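Local structure of G-protein interacting protein 1 (Dictyostelium discoideum, 5Z1N) at residues A[144-147]-A[148-151]; A[133-136]-A[137-141]; A[78-81]-A[82-85]. The protein probably binds heterotrimeric G proteins and sequesters them in the cytosol during chemotaxis, through a helical TNFAIP8-like C-terminal domain that carries phospholipid. All coordinates share one frame; numbering follows the deposited sequence. Where two conformers were deposited one is given.

How the contacts relate
All three contacts sit in the helical TNFAIP8-like domain, with their centres 13 to 14 Å from one another. Along the chain contact 3 comes first, where helix 59-81 gives way to the loop before helix 92-113. Contact 2 follows at the start of helix 135-144, and contact 1 turns the chain from that helix into helix 151-158. They meet through Leu151, whose CD2 packs on Val141 of contact 2 and on Phe80 and Tyr83 of contact 3. Contact 2 supplies Phe137 and Phe138 to the phosphatidylethanolamine pocket and contact 1 supplies Leu151, so two of these local structures help to line the lipid site.

Contact 1 of 3, residues A[144-147]-A[148-151]; sequences DLEI and EDDL
Asp149 folds back on Glu146, and two bonds running in opposite directions hold the pair together. The backbone N of Glu146 donates to Asp149 OD1 at 2.8 Å, with an angle of 143° at the hydrogen. It meets the oxygen from above the carboxylate plane, 44° out of it. In return Asp149 N donates to Glu146 O at 3.1 Å, closing one turn of the short 3-10 segment. With chi1 at -64°, Asp149 CG lies beside its own backbone N and anti to the carbonyl carbon, and this swings OD1 back to Glu146. The Leu145 side chain comes in across the same carboxylate, bringing CD2 to 3.3 Å from Asp149 OD1, while Arg27 of helix 12-28 touches both residues. The Glu146 side chain runs alongside that of Asp149 in the same direction, the two carboxylate planes steeply inclined.

Ile147 and Glu148 meet on the outer side of the turn. The CG2 branch of Ile147 lies against the bent Glu148 chain, 3.5 Å from Glu148 OE2, a van der Waals contact of a methyl with a carboxylate oxygen. A weak bond of 3.3 Å from Asp150 N to Ile147 O carries the turn one residue further. Asp150 itself, in the left-handed region of backbone space, stands at the N-cap position of helix 151-158, but its carboxylate goes to Lys23 in a salt bridge. Water 1 spans the turn, donating to Glu146 O at 2.6 Å and accepting from Leu151 N at 3.3 Å.

The chemistry implies a tight link between two helices in which a buried aspartate does the work of a backbone acceptor. The bond from the Glu146 N-H would be expected to stabilise its negative charge, and Arg27, which touches Asp149, may contribute.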
ATOM      1  N   ASP A 144       3.925 -14.204 -12.093  1.00 24.88           N
ATOM      2  CA  ASP A 144       2.743 -14.739 -12.759  1.00 25.06           C
ATOM      3  C   ASP A 144       1.877 -13.673 -13.422  1.00 29.71           C
ATOM      4  O   ASP A 144       0.779 -13.993 -13.892  1.00 41.25           O
ATOM      5  CB  ASP A 144       1.904 -15.545 -11.759  1.00 21.17           C
ATOM      6  CG  ASP A 144       2.584 -16.838 -11.330  1.00 22.46           C
ATOM      7  OD1 ASP A 144       3.598 -17.216 -11.956  1.00 27.03           O
ATOM      8  OD2 ASP A 144       2.112 -17.474 -10.362  1.00 19.01           O
ATOM      9  N   LEU A 145       2.328 -12.426 -13.478  1.00 23.14           N
ATOM     10  CA  LEU A 145       1.556 -11.378 -14.130  1.00 34.00           C
ATOM     11  C   LEU A 145       1.934 -11.262 -15.600  1.00 35.53           C
ATOM     12  O   LEU A 145       3.074 -11.522 -15.997  1.00 33.03           O
ATOM     13  CB  LEU A 145       1.769 -10.023 -13.451  1.00 30.63           C
ATOM     14  CG  LEU A 145       1.030  -9.711 -12.152  1.00 20.48           C
ATOM     15  CD1 LEU A 145       1.201  -8.242 -11.806  1.00 26.35           C
ATOM     16  CD2 LEU A 145      -0.443 -10.070 -12.254  1.00 26.45           C
ATOM     17  N   GLU A 146       0.959 -10.866 -16.411  1.00 29.16           N
ATOM     18  CA  GLU A 146       1.261 -10.449 -17.767  1.00 21.31           C
ATOM     19  C   GLU A 146       1.788  -9.018 -17.756  1.00 22.11           C
ATOM     20  O   GLU A 146       1.623  -8.277 -16.784  1.00 26.15           O
ATOM     21  CB  GLU A 146       0.019 -10.545 -18.661  1.00 22.66           C
ATOM     22  CG  GLU A 146      -1.000 -11.600 -18.242  1.00 31.51           C
ATOM     23  CD  GLU A 146      -0.589 -13.010 -18.621  1.00 48.74           C
ATOM     24  OE1 GLU A 146       0.378 -13.165 -19.395  1.00 51.11           O
ATOM     25  OE2 GLU A 146      -1.241 -13.964 -18.144  1.00 61.62           O
ATOM     26  N   ILE A 147       2.437  -8.632 -18.860  1.00 20.64           N
ATOM     27  CA  ILE A 147       2.891  -7.252 -18.997  1.00 16.54           C
ATOM     28  C   ILE A 147       1.702  -6.300 -19.054  1.00 14.87           C
ATOM     29  O   ILE A 147       1.803  -5.142 -18.626  1.00 14.55           O
ATOM     30  CB  ILE A 147       3.807  -7.105 -20.233  1.00 17.95           C
ATOM     31  CG1 ILE A 147       4.566  -5.776 -20.192  1.00 17.43           C
ATOM     32  CG2 ILE A 147       3.014  -7.243 -21.531  1.00 23.81           C
ATOM     33  CD1 ILE A 147       5.758  -5.783 -19.257  1.00 22.30           C
ATOM     34  N   GLU A 148       0.553  -6.770 -19.552  1.00 12.42           N
ATOM     35  CA  GLU A 148      -0.652  -5.947 -19.622  1.00 19.07           C
ATOM     36  C   GLU A 148      -1.255  -5.652 -18.253  1.00 19.94           C
ATOM     37  O   GLU A 148      -2.158  -4.811 -18.164  1.00 20.58           O
ATOM     38  CB  GLU A 148      -1.707  -6.626 -20.502  1.00 23.01           C
ATOM     39  CG  GLU A 148      -1.541  -6.376 -21.994  1.00 28.65           C
ATOM     40  CD  GLU A 148      -0.484  -7.265 -22.623  1.00 34.83           C
ATOM     41  OE1 GLU A 148       0.097  -6.857 -23.653  1.00 23.11           O
ATOM     42  OE2 GLU A 148      -0.236  -8.369 -22.087  1.00 26.91           O
ATOM     43  N   ASP A 149      -0.794  -6.317 -17.194  1.00 20.61           N
ATOM     44  CA  ASP A 149      -1.332  -6.082 -15.860  1.00 24.48           C
ATOM     45  C   ASP A 149      -0.748  -4.840 -15.195  1.00 22.74           C
ATOM     46  O   ASP A 149      -1.197  -4.473 -14.104  1.00 23.48           O
ATOM     47  CB  ASP A 149      -1.114  -7.324 -14.995  1.00 26.15           C
ATOM     48  CG  ASP A 149      -1.873  -8.531 -15.528  1.00 29.06           C
ATOM     49  OD1 ASP A 149      -1.398  -9.678 -15.371  1.00 24.08           O
ATOM     50  OD2 ASP A 149      -2.946  -8.322 -16.131  1.00 22.26           O
ATOM     51  N   ASP A 150       0.243  -4.204 -15.821  1.00 12.34           N
ATOM     52  CA  ASP A 150       0.618  -2.818 -15.538  1.00 10.81           C
ATOM     53  C   ASP A 150       1.163  -2.635 -14.122  1.00 15.94           C
ATOM     54  O   ASP A 150       0.887  -1.635 -13.455  1.00 14.01           O
ATOM     55  CB  ASP A 150      -0.557  -1.874 -15.799  1.00 17.94           C
ATOM     56  CG  ASP A 150      -0.862  -1.723 -17.283  1.00 18.67           C
ATOM     57  OD1 ASP A 150       0.082  -1.821 -18.094  1.00 16.21           O
ATOM     58  OD2 ASP A 150      -2.038  -1.509 -17.643  1.00 19.01           O
ATOM     59  N   LEU A 151       1.962  -3.600 -13.664  1.00 11.69           N
ATOM     60  CA  LEU A 151       2.808  -3.351 -12.502  1.00 10.59           C
ATOM     61  C   LEU A 151       3.685  -2.123 -12.724  1.00 19.10           C
ATOM     62  O   LEU A 151       3.996  -1.392 -11.772  1.00 13.36           O
ATOM     63  CB  LEU A 151       3.670  -4.580 -12.214  1.00  9.39           C
ATOM     64  CG  LEU A 151       4.623  -4.518 -11.020  1.00  9.60           C
ATOM     65  CD1 LEU A 151       3.850  -4.366  -9.709  1.00  7.43           C
ATOM     66  CD2 LEU A 151       5.496  -5.757 -10.999  1.00 12.57           C
TER
HETATM   67  O   HOH W   1       2.611  -6.360 -15.284  1.00 16.75           O

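Contact 2 of 3, residues A[133-136]-A[137-141]; sequences GSLD and FFTKV. With PEF (di-palmitoyl-3-sn-phosphatidylethanolamine), chain B.
The Phe138 ring carries the carbonyl oxygen of Ser134 over one face, 3.4 Å above the plane and offset toward the rim. Gly133 approaches the same ring obliquely, its CA 3.8 Å from Phe138 CZ, and the lipid meets it from another direction, with C24 of the acyl chain 3.9 Å from Phe138 CE1. Leu95, Ala98 and Leu102 of helix 92-113 also touch this ring. Phe137 is slanted against the tail too: its CE2 is 3.9 Å from lipid C23, and its ring meets that of Phe131. Its chi1 of 179° sets CG anti to the backbone N and sends the ring away from residues 133-136 into the lipid pocket. The two neighbouring phenylalanines thus cover the end of one palmitoyl chain.

Ser134 is the N-cap of helix 135-144, in the short break after helix 119-132. Its OG accepts from Asp136 N and, weakly, from Phe137 N at 3.4 Å; the bond to Asp136 N is weak as well, being strongly bent. Ser134 O meanwhile takes the first regular helical bond, from Phe138 N at 3.1 Å, so one oxygen serves both as a backbone acceptor and as a neighbour of the Phe138 ring.

Further along, Thr139 N donates to Leu135 O at 2.9 Å, and the side chains of these two residues cross, Thr139 CG2 lying 4.1 Å from Leu135 CD1. Lys140 N bonds to Asp136 O in the same helical pattern, while the lysine's own chain, bent at chi2, runs off to a salt bridge with Asp144.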
ATOM      1  N   GLY A 133       0.979  -6.158   1.810  1.00 10.03           N
ATOM      2  CA  GLY A 133       2.387  -6.300   2.104  1.00  7.48           C
ATOM      3  C   GLY A 133       2.876  -7.728   2.154  1.00  9.02           C
ATOM      4  O   GLY A 133       4.000  -7.965   2.612  1.00 12.00           O
ATOM      5  N   SER A 134       2.076  -8.687   1.702  1.00 10.76           N
ATOM      6  CA  SER A 134       2.456 -10.089   1.796  1.00 10.03           C
ATOM      7  C   SER A 134       3.579 -10.412   0.819  1.00  9.01           C
ATOM      8  O   SER A 134       3.522 -10.041  -0.357  1.00  8.55           O
ATOM      9  CB  SER A 134       1.251 -10.982   1.517  1.00 11.52           C
ATOM     10  OG  SER A 134       1.656 -12.324   1.326  1.00 13.37           O
ATOM     11  N   LEU A 135       4.598 -11.122   1.308  1.00  7.10           N
ATOM     12  CA  LEU A 135       5.635 -11.633   0.420  1.00 11.31           C
ATOM     13  C   LEU A 135       5.063 -12.599  -0.613  1.00 10.75           C
ATOM     14  O   LEU A 135       5.565 -12.669  -1.741  1.00  8.51           O
ATOM     15  CB  LEU A 135       6.735 -12.308   1.240  1.00 12.18           C
ATOM     16  CG  LEU A 135       7.964 -12.812   0.484  1.00 14.39           C
ATOM     17  CD1 LEU A 135       8.561 -11.710  -0.377  1.00 11.03           C
ATOM     18  CD2 LEU A 135       8.997 -13.341   1.468  1.00 13.06           C
ATOM     19  N   ASP A 136       4.014 -13.348  -0.256  1.00  7.53           N
ATOM     20  CA  ASP A 136       3.372 -14.225  -1.235  1.00  9.79           C
ATOM     21  C   ASP A 136       2.740 -13.418  -2.362  1.00 10.77           C
ATOM     22  O   ASP A 136       2.827 -13.798  -3.540  1.00 11.88           O
ATOM     23  CB  ASP A 136       2.314 -15.092  -0.556  1.00 10.06           C
ATOM     24  CG  ASP A 136       2.890 -15.972   0.532  1.00 13.65           C
ATOM     25  OD1 ASP A 136       4.040 -16.427   0.391  1.00 11.47           O
ATOM     26  OD2 ASP A 136       2.185 -16.210   1.529  1.00 11.49           O
ATOM     27  N   PHE A 137       2.089 -12.304  -2.014  1.00  7.02           N
ATOM     28  CA  PHE A 137       1.531 -11.402  -3.016  1.00  7.75           C
ATOM     29  C   PHE A 137       2.622 -10.896  -3.950  1.00  9.73           C
ATOM     30  O   PHE A 137       2.470 -10.921  -5.178  1.00 12.39           O
ATOM     31  CB  PHE A 137       0.818 -10.245  -2.304  1.00  7.88           C
ATOM     32  CG  PHE A 137       0.208  -9.221  -3.224  1.00 15.28           C
ATOM     33  CD1 PHE A 137      -0.479  -9.599  -4.366  1.00 14.38           C
ATOM     34  CD2 PHE A 137       0.292  -7.872  -2.920  1.00  8.89           C
ATOM     35  CE1 PHE A 137      -1.046  -8.645  -5.197  1.00 19.45           C
ATOM     36  CE2 PHE A 137      -0.278  -6.919  -3.743  1.00 15.46           C
ATOM     37  CZ  PHE A 137      -0.949  -7.307  -4.883  1.00 12.87           C
ATOM     38  N   PHE A 138       3.754 -10.475  -3.382  1.00 10.44           N
ATOM     39  CA  PHE A 138       4.836  -9.936  -4.199  1.00  6.40           C
ATOM     40  C   PHE A 138       5.408 -11.000  -5.131  1.00 13.63           C
ATOM     41  O   PHE A 138       5.588 -10.752  -6.328  1.00  9.03           O
ATOM     42  CB  PHE A 138       5.930  -9.346  -3.303  1.00  4.28           C
ATOM     43  CG  PHE A 138       5.483  -8.157  -2.488  1.00  7.08           C
ATOM     44  CD1 PHE A 138       4.356  -7.431  -2.847  1.00  3.81           C
ATOM     45  CD2 PHE A 138       6.195  -7.768  -1.360  1.00  7.22           C
ATOM     46  CE1 PHE A 138       3.947  -6.338  -2.095  1.00  7.81           C
ATOM     47  CE2 PHE A 138       5.790  -6.681  -0.604  1.00  6.59           C
ATOM     48  CZ  PHE A 138       4.666  -5.961  -0.974  1.00  5.16           C
ATOM     49  N   THR A 139       5.695 -12.198  -4.609  1.00  8.70           N
ATOM     50  CA  THR A 139       6.284 -13.235  -5.458  1.00  9.98           C
ATOM     51  C   THR A 139       5.331 -13.632  -6.581  1.00 14.57           C
ATOM     52  O   THR A 139       5.747 -13.772  -7.744  1.00 13.22           O
ATOM     53  CB  THR A 139       6.684 -14.458  -4.628  1.00 13.60           C
ATOM     54  OG1 THR A 139       5.533 -15.000  -3.973  1.00 18.87           O
ATOM     55  CG2 THR A 139       7.731 -14.085  -3.588  1.00 12.22           C
ATOM     56  N   LYS A 140       4.044 -13.801  -6.258  1.00 12.79           N
ATOM     57  CA  LYS A 140       3.062 -14.081  -7.300  0.56 13.22           C
ATOM     58  C   LYS A 140       3.054 -12.980  -8.355  1.00 13.68           C
ATOM     59  O   LYS A 140       3.022 -13.259  -9.555  1.00 15.31           O
ATOM     60  CB  LYS A 140       1.672 -14.245  -6.686  0.56 12.23           C
ATOM     61  CG  LYS A 140       0.555 -14.439  -7.705  0.56 18.96           C
ATOM     62  CD  LYS A 140       0.360 -15.909  -8.052  0.56 19.01           C
ATOM     63  CE  LYS A 140      -0.672 -16.089  -9.161  0.56 12.00           C
ATOM     64  NZ  LYS A 140      -0.668 -17.486  -9.679  0.56 15.12           N
ATOM     65  N   VAL A 141       3.091 -11.720  -7.921  1.00  9.78           N
ATOM     66  CA  VAL A 141       3.071 -10.603  -8.863  1.00 13.47           C
ATOM     67  C   VAL A 141       4.297 -10.640  -9.769  1.00 16.11           C
ATOM     68  O   VAL A 141       4.196 -10.478 -10.992  1.00 11.44           O
ATOM     69  CB  VAL A 141       2.971  -9.270  -8.097  1.00  6.49           C
ATOM     70  CG1 VAL A 141       3.460  -8.114  -8.953  1.00 17.46           C
ATOM     71  CG2 VAL A 141       1.536  -9.037  -7.640  1.00  6.78           C
TER
HETATM   72  C2  PEF B 401      -3.278  11.760  -1.657  1.00 24.15           C
HETATM   73  C1  PEF B 401      -2.917  12.733  -0.541  1.00 24.30           C
HETATM   74  N   PEF B 401       1.423  16.782  -0.451  0.50 29.33           N
HETATM   75  C3  PEF B 401      -2.691  12.194  -2.990  1.00 13.45           C
HETATM   76  C4  PEF B 401      -0.150  15.418   0.784  0.50 36.42           C
HETATM   77  C5  PEF B 401       0.890  16.527   0.870  0.50 35.46           C
HETATM   78  C10 PEF B 401      -3.600   9.394  -1.650  1.00 22.40           C
HETATM   79  C11 PEF B 401      -3.278   8.018  -1.121  1.00 29.38           C
HETATM   80  C12 PEF B 401      -3.215   6.978  -2.234  1.00 23.00           C
HETATM   81  C13 PEF B 401      -2.575   5.717  -1.664  1.00 20.54           C
HETATM   82  C14 PEF B 401      -2.592   4.533  -2.624  1.00 21.61           C
HETATM   83  C15 PEF B 401      -1.631   3.466  -2.105  1.00 27.43           C
HETATM   84  C16 PEF B 401      -1.674   2.195  -2.941  1.00 35.38           C
HETATM   85  C17 PEF B 401      -0.462   1.307  -2.670  1.00 32.13           C
HETATM   86  C18 PEF B 401      -0.179   1.160  -1.178  1.00 30.61           C
HETATM   87  C19 PEF B 401       0.302  -0.249  -0.841  1.00 35.19           C
HETATM   88  C20 PEF B 401       1.446  -0.702  -1.743  1.00 20.72           C
HETATM   89  C21 PEF B 401       1.145  -2.071  -2.342  1.00 21.44           C
HETATM   90  C22 PEF B 401       2.211  -2.489  -3.347  1.00 20.19           C
HETATM   91  C23 PEF B 401       1.723  -3.644  -4.216  1.00 14.73           C
HETATM   92  C24 PEF B 401       2.835  -4.139  -5.133  1.00 14.44           C
HETATM   93  C25 PEF B 401       2.319  -5.164  -6.119  1.00 20.26           C
HETATM   94  C30 PEF B 401      -0.831  10.693  -3.631  1.00 27.79           C
HETATM   95  C31 PEF B 401       0.639  10.351  -3.648  1.00 27.61           C
HETATM   96  C32 PEF B 401       0.931   9.265  -2.619  1.00 25.24           C
HETATM   97  C33 PEF B 401       0.811   9.799  -1.197  1.00 29.79           C
HETATM   98  C34 PEF B 401       0.434   8.681  -0.232  1.00 39.05           C
HETATM   99  C35 PEF B 401       0.510   9.151   1.217  1.00 40.18           C
HETATM  100  C36 PEF B 401      -0.389   8.312   2.119  1.00 51.35           C
HETATM  101  C37 PEF B 401       0.001   8.436   3.588  1.00 40.40           C
HETATM  102  C38 PEF B 401      -1.024   7.743   4.482  1.00 37.89           C
HETATM  103  C39 PEF B 401      -0.360   6.742   5.422  1.00 42.95           C
HETATM  104  C40 PEF B 401      -1.371   6.074   6.350  1.00 35.70           C
HETATM  105  C41 PEF B 401      -2.436   5.302   5.579  1.00 41.06           C
HETATM  106  C42 PEF B 401      -1.843   4.147   4.777  1.00 31.45           C
HETATM  107  C43 PEF B 401      -2.947   3.283   4.180  1.00 17.80           C
HETATM  108  C44 PEF B 401      -2.379   2.145   3.342  1.00 33.59           C
HETATM  109  C45 PEF B 401      -3.472   1.175   2.947  1.00 23.97           C
HETATM  110  O4  PEF B 401      -4.582   9.599  -2.340  1.00 14.21           O
HETATM  111  O5  PEF B 401      -1.652   9.956  -4.154  1.00 28.09           O
HETATM  112  O2  PEF B 401      -2.717  10.498  -1.323  1.00 20.00           O
HETATM  113  O3  PEF B 401      -1.298  11.896  -2.967  1.00 29.60           O
HETATM  114  O1P PEF B 401      -3.471  16.440  -0.571  1.00 16.64           O
HETATM  115  O2P PEF B 401      -2.713  14.811   1.350  1.00 18.79           O
HETATM  116  O3P PEF B 401      -2.756  14.044  -1.066  1.00 22.49           O
HETATM  117  O4P PEF B 401      -1.063  15.683  -0.281  1.00 28.97           O
HETATM  118  P   PEF B 401      -2.607  15.302  -0.071  1.00 19.14           P

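Contact 3 of 3, residues A[78-81]-A[82-85]; sequences RAFR and YYGV
Helix 59-81 runs out here into the loop that leads to helix 92-113, and residues 78-85 make the exit by a chain of tight turns. Tyr82 N donates to Ala79 O at 2.9 Å and Tyr83 N to Phe80 O at 3.1 Å, both bonds spanning three residues rather than the four of an alpha-helix. The second donor stands well above the carbonyl plane of Phe80. Ala79 O has a second partner in the indole NE1 of Trp142.

Arg81 and Tyr82, next to each other in sequence, form the outer part of the contact. The arginine leaves the backbone with CG anti to its N, then bends at chi2, to -97°, which lays its CD over the middle of the Tyr82 ring. This is a CH-pi contact, with CD 3.4 Å from the ring centroid and only 12° off the ring normal. Beyond it the guanidinium stays nearly parallel to the ring, the two planes 10° apart, with Arg81 NE 3.6 Å from Tyr82 CE1. The Ala79 carbonyl oxygen reaches the tyrosine at its edge, and Ile94 and Leu91 also touch this side chain.

Phe80 and Tyr83 pair on the inner side. Their rings are near parallel but slid apart, with centroids 5.5 Å distant, so that Phe80 CE1 approaches Tyr83 CD2 at 3.5 Å. Both lean on Leu151, and Tyr83 meets Trp142 edge-to-face.

A further turn follows, Val85 N bonding to Tyr82 O at 3.1 Å. With Tyr83 in polyproline-like and Gly84 in positive-phi geometry, residues 82-85 form a type II beta-turn, whose third position is characteristically glycine.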
ATOM      1  N   ARG A  78      13.344  -1.258  -6.153  1.00 12.12           N
ATOM      2  CA  ARG A  78      14.553  -2.038  -6.389  1.00 12.18           C
ATOM      3  C   ARG A  78      14.206  -3.358  -7.056  1.00 10.60           C
ATOM      4  O   ARG A  78      14.787  -3.720  -8.088  1.00  8.10           O
ATOM      5  CB  ARG A  78      15.296  -2.279  -5.073  1.00 10.72           C
ATOM      6  CG  ARG A  78      15.830  -1.017  -4.418  1.00 21.02           C
ATOM      7  CD  ARG A  78      16.676  -1.360  -3.210  1.00 18.21           C
ATOM      8  NE  ARG A  78      17.206  -0.173  -2.548  1.00 13.02           N
ATOM      9  CZ  ARG A  78      17.828  -0.194  -1.375  1.00 20.98           C
ATOM     10  NH1 ARG A  78      17.996  -1.344  -0.733  1.00 17.85           N
ATOM     11  NH2 ARG A  78      18.279   0.934  -0.841  1.00 22.62           N
ATOM     12  N   ALA A  79      13.210  -4.063  -6.511  1.00  6.62           N
ATOM     13  CA  ALA A  79      12.860  -5.350  -7.087  1.00  7.97           C
ATOM     14  C   ALA A  79      12.290  -5.172  -8.481  1.00  8.45           C
ATOM     15  O   ALA A  79      12.536  -6.002  -9.366  1.00  6.59           O
ATOM     16  CB  ALA A  79      11.872  -6.086  -6.187  1.00  5.50           C
ATOM     17  N   PHE A  80      11.567  -4.074  -8.706  1.00  5.73           N
ATOM     18  CA  PHE A  80      11.000  -3.875 -10.025  1.00  6.49           C
ATOM     19  C   PHE A  80      12.080  -3.650 -11.069  1.00  6.89           C
ATOM     20  O   PHE A  80      11.822  -3.864 -12.258  1.00  8.74           O
ATOM     21  CB  PHE A  80      10.017  -2.708 -10.029  1.00  7.38           C
ATOM     22  CG  PHE A  80       9.295  -2.548 -11.335  1.00 14.63           C
ATOM     23  CD1 PHE A  80       8.364  -3.488 -11.741  1.00  9.38           C
ATOM     24  CD2 PHE A  80       9.568  -1.475 -12.169  1.00 16.21           C
ATOM     25  CE1 PHE A  80       7.706  -3.356 -12.952  1.00 11.69           C
ATOM     26  CE2 PHE A  80       8.911  -1.336 -13.381  1.00  9.38           C
ATOM     27  CZ  PHE A  80       7.981  -2.276 -13.772  1.00 15.67           C
ATOM     28  N   ARG A  81      13.289  -3.254 -10.653  1.00 11.74           N
ATOM     29  CA  ARG A  81      14.369  -3.137 -11.630  1.00 14.73           C
ATOM     30  C   ARG A  81      14.655  -4.480 -12.289  1.00 14.09           C
ATOM     31  O   ARG A  81      15.097  -4.527 -13.444  1.00 12.00           O
ATOM     32  CB  ARG A  81      15.629  -2.574 -10.964  1.00 11.70           C
ATOM     33  CG  ARG A  81      16.842  -2.453 -11.892  1.00 15.43           C
ATOM     34  CD  ARG A  81      17.771  -3.647 -11.734  1.00 16.93           C
ATOM     35  NE  ARG A  81      18.961  -3.573 -12.578  1.00 19.47           N
ATOM     36  CZ  ARG A  81      19.022  -4.047 -13.818  1.00 26.17           C
ATOM     37  NH1 ARG A  81      20.146  -3.944 -14.513  1.00 24.50           N
ATOM     38  NH2 ARG A  81      17.957  -4.614 -14.367  1.00 14.04           N
ATOM     39  N   TYR A  82      14.386  -5.580 -11.586  1.00  8.41           N
ATOM     40  CA  TYR A  82      14.625  -6.918 -12.106  1.00 11.92           C
ATOM     41  C   TYR A  82      13.353  -7.597 -12.592  1.00 11.12           C
ATOM     42  O   TYR A  82      13.405  -8.767 -12.986  1.00 10.77           O
ATOM     43  CB  TYR A  82      15.305  -7.784 -11.041  1.00  8.31           C
ATOM     44  CG  TYR A  82      16.574  -7.167 -10.505  1.00  7.89           C
ATOM     45  CD1 TYR A  82      17.771  -7.278 -11.203  1.00  8.71           C
ATOM     46  CD2 TYR A  82      16.572  -6.448  -9.314  1.00 11.50           C
ATOM     47  CE1 TYR A  82      18.939  -6.702 -10.718  1.00 14.14           C
ATOM     48  CE2 TYR A  82      17.729  -5.872  -8.823  1.00 19.90           C
ATOM     49  CZ  TYR A  82      18.908  -5.999  -9.528  1.00 20.77           C
ATOM     50  OH  TYR A  82      20.054  -5.418  -9.038  1.00 30.14           O
ATOM     51  N   TYR A  83      12.220  -6.900 -12.578  1.00  9.36           N
ATOM     52  CA  TYR A  83      10.981  -7.491 -13.066  1.00  8.23           C
ATOM     53  C   TYR A  83      11.102  -7.788 -14.553  1.00 15.92           C
ATOM     54  O   TYR A  83      11.351  -6.886 -15.359  1.00 15.92           O
ATOM     55  CB  TYR A  83       9.801  -6.560 -12.799  1.00  9.62           C
ATOM     56  CG  TYR A  83       8.482  -7.083 -13.332  1.00 11.60           C
ATOM     57  CD1 TYR A  83       7.833  -8.143 -12.716  1.00 11.87           C
ATOM     58  CD2 TYR A  83       7.889  -6.516 -14.455  1.00 23.70           C
ATOM     59  CE1 TYR A  83       6.624  -8.627 -13.203  1.00 17.58           C
ATOM     60  CE2 TYR A  83       6.682  -6.991 -14.948  1.00 17.78           C
ATOM     61  CZ  TYR A  83       6.057  -8.046 -14.319  1.00 19.74           C
ATOM     62  OH  TYR A  83       4.862  -8.515 -14.808  1.00 23.30           O
ATOM     63  N   GLY A  84      10.937  -9.059 -14.912  1.00 16.13           N
ATOM     64  CA  GLY A  84      11.047  -9.490 -16.286  1.00 16.27           C
ATOM     65  C   GLY A  84      12.399 -10.043 -16.677  1.00 13.79           C
ATOM     66  O   GLY A  84      12.506 -10.659 -17.741  1.00 19.67           O
ATOM     67  N   VAL A  85      13.434  -9.844 -15.862  1.00 16.18           N
ATOM     68  CA  VAL A  85      14.754 -10.399 -16.148  1.00 13.08           C
ATOM     69  C   VAL A  85      15.237 -11.370 -15.080  1.00 19.85           C
ATOM     70  O   VAL A  85      16.212 -12.097 -15.327  1.00 19.98           O
ATOM     71  CB  VAL A  85      15.807  -9.290 -16.373  1.00 14.10           C
ATOM     72  CG1 VAL A  85      15.517  -8.537 -17.666  1.00 10.66           C
ATOM     73  CG2 VAL A  85      15.851  -8.333 -15.198  1.00 15.03           C
TER